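Local coordinates for DUF917 domain-containing protein (Chromobacterium violaceum, PDB 2O3I), which is of unknown function but belongs to the DUF917 (S-Me-THD-like) family, with an N-terminal and a C-terminal family domain, at residues T27-R32 with N334-G339. The protein carries 2 engineered substitutions. Sequence-based numbering, arbitrary orientation.
Sequences TMISAR and NGDLSG
D336 turns its carboxylate onto the backbone N of M28, the first residue of helix 28-35, so a side chain some 300 residues further along the chain binds an N-terminal helix NH while T27 holds the N-cap position. The helix start, in the N-terminal family region, thus meets the short, weakly bonded helix 334-337 of the C-terminal one. With CG of D336 anti to its carbonyl carbon (chi1 -71°), the carboxylate reaches the helix start. D336 OD1 accepts M28 N through its syn lone pair at 3.1 Å, nearly straight at 164°; the second bond, M28 N to D336 OD2 at 3.2 Å, is weak and bent. S333 OG also hydrogen-bonds OD1, so this oxygen has two donors. The amino end of the helix would probably favour the negative charge.

Carbon packs round the carboxylate. T27 CB lies 3.6 Å from D336 OD2, and the OG1 of T27 is hydrogen-bonded to N75. The M28 chain runs roughly perpendicular to that of D336, M28 CG 3.8 Å from D336 OD1; the selenomethionine end leads away, and the side chain packs on helix 10-19. T27 CG2 meets G335 CA at 4.2 Å. I29 and D336 lie alongside, pointing opposite ways, with I29 CG1 3.3 Å and CD1 3.7 Å from D336 OD2.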
loop_
_atom_site.group_PDB
_atom_site.type_symbol
_atom_site.label_atom_id
_atom_site.label_comp_id
_atom_site.label_asym_id
_atom_site.label_seq_id
_atom_site.Cartn_x
_atom_site.Cartn_y
_atom_site.Cartn_z
ATOM N N THR A 27 -10.027 -18.612 12.788
ATOM C CA THR A 27 -11.103 -19.522 13.168
ATOM C C THR A 27 -10.790 -20.968 12.828
ATOM O O THR A 27 -10.080 -21.256 11.858
ATOM C CB THR A 27 -12.418 -19.182 12.450
ATOM O OG1 THR A 27 -12.278 -19.474 11.055
ATOM C CG2 THR A 27 -12.766 -17.705 12.625
HETATM N N MSE A 28 -11.327 -21.875 13.636
HETATM C CA MSE A 28 -11.144 -23.295 13.404
HETATM C C MSE A 28 -11.907 -23.620 12.127
HETATM O O MSE A 28 -11.565 -24.547 11.394
HETATM C CB MSE A 28 -11.707 -24.098 14.577
HETATM C CG MSE A 28 -10.889 -23.985 15.848
HETATM SE SE MSE A 28 -11.815 -24.706 17.386
HETATM C CE MSE A 28 -11.539 -26.591 17.086
ATOM N N ILE A 29 -12.940 -22.830 11.864
ATOM C CA ILE A 29 -13.762 -23.013 10.681
ATOM C C ILE A 29 -12.912 -22.967 9.417
ATOM O O ILE A 29 -12.949 -23.884 8.598
ATOM C CB ILE A 29 -14.842 -21.931 10.611
ATOM C CG1 ILE A 29 -15.637 -21.928 11.927
ATOM C CG2 ILE A 29 -15.740 -22.176 9.400
ATOM C CD1 ILE A 29 -16.655 -20.803 12.068
ATOM N N SER A 30 -12.136 -21.898 9.263
ATOM C CA SER A 30 -11.285 -21.759 8.089
ATOM C C SER A 30 -10.117 -22.740 8.158
ATOM O O SER A 30 -9.605 -23.166 7.134
ATOM C CB SER A 30 -10.765 -20.320 7.957
ATOM O OG SER A 30 -9.776 -20.021 8.925
ATOM N N ALA A 31 -9.694 -23.097 9.367
ATOM C CA ALA A 31 -8.594 -24.042 9.522
ATOM C C ALA A 31 -9.056 -25.426 9.067
ATOM O O ALA A 31 -8.306 -26.152 8.416
ATOM C CB ALA A 31 -8.132 -24.095 10.972
ATOM N N ARG A 32 -10.294 -25.777 9.409
ATOM C CA ARG A 32 -10.869 -27.068 9.036
ATOM C C ARG A 32 -11.140 -27.126 7.540
ATOM O O ARG A 32 -10.977 -28.171 6.913
ATOM C CB ARG A 32 -12.160 -27.332 9.829
ATOM C CG ARG A 32 -11.905 -27.862 11.250
ATOM C CD ARG A 32 -13.154 -27.866 12.128
ATOM N NE ARG A 32 -12.883 -28.404 13.462
ATOM C CZ ARG A 32 -13.671 -28.229 14.523
ATOM N NH1 ARG A 32 -14.790 -27.528 14.412
ATOM N NH2 ARG A 32 -13.334 -28.739 15.702
ATOM N N ASN A 334 -12.659 -15.998 19.364
ATOM C CA ASN A 334 -13.769 -15.053 19.370
ATOM C C ASN A 334 -14.599 -15.196 18.094
ATOM O O ASN A 334 -15.828 -15.112 18.130
ATOM C CB ASN A 334 -13.238 -13.632 19.517
ATOM C CG ASN A 334 -12.659 -13.381 20.894
ATOM O OD1 ASN A 334 -11.549 -12.865 21.032
ATOM N ND2 ASN A 334 -13.415 -13.750 21.926
ATOM N N GLY A 335 -13.929 -15.418 16.970
ATOM C CA GLY A 335 -14.656 -15.590 15.729
ATOM C C GLY A 335 -15.513 -16.851 15.780
ATOM O O GLY A 335 -16.653 -16.857 15.303
ATOM N N ASP A 336 -14.976 -17.917 16.368
ATOM C CA ASP A 336 -15.706 -19.175 16.461
ATOM C C ASP A 336 -16.945 -19.109 17.356
ATOM O O ASP A 336 -17.899 -19.859 17.148
ATOM C CB ASP A 336 -14.781 -20.297 16.945
ATOM C CG ASP A 336 -13.763 -20.710 15.896
ATOM O OD1 ASP A 336 -12.550 -20.554 16.150
ATOM O OD2 ASP A 336 -14.178 -21.189 14.819
ATOM N N LEU A 337 -16.935 -18.224 18.350
ATOM C CA LEU A 337 -18.085 -18.095 19.246
ATOM C C LEU A 337 -19.314 -17.517 18.554
ATOM O O LEU A 337 -20.435 -17.846 18.923
ATOM C CB LEU A 337 -17.750 -17.229 20.465
ATOM C CG LEU A 337 -16.962 -17.860 21.617
ATOM C CD1 LEU A 337 -16.847 -16.847 22.744
ATOM C CD2 LEU A 337 -17.659 -19.118 22.116
ATOM N N SER A 338 -19.113 -16.658 17.561
ATOM C CA SER A 338 -20.241 -16.070 16.836
ATOM C C SER A 338 -21.054 -17.182 16.160
ATOM O O SER A 338 -20.486 -18.133 15.623
ATOM C CB SER A 338 -19.735 -15.074 15.792
ATOM N N GLY A 339 -22.380 -17.065 16.185
ATOM C CA GLY A 339 -23.207 -18.094 15.574
ATOM C C GLY A 339 -24.590 -17.674 15.101
ATOM O O GLY A 339 -24.883 -16.484 14.951
#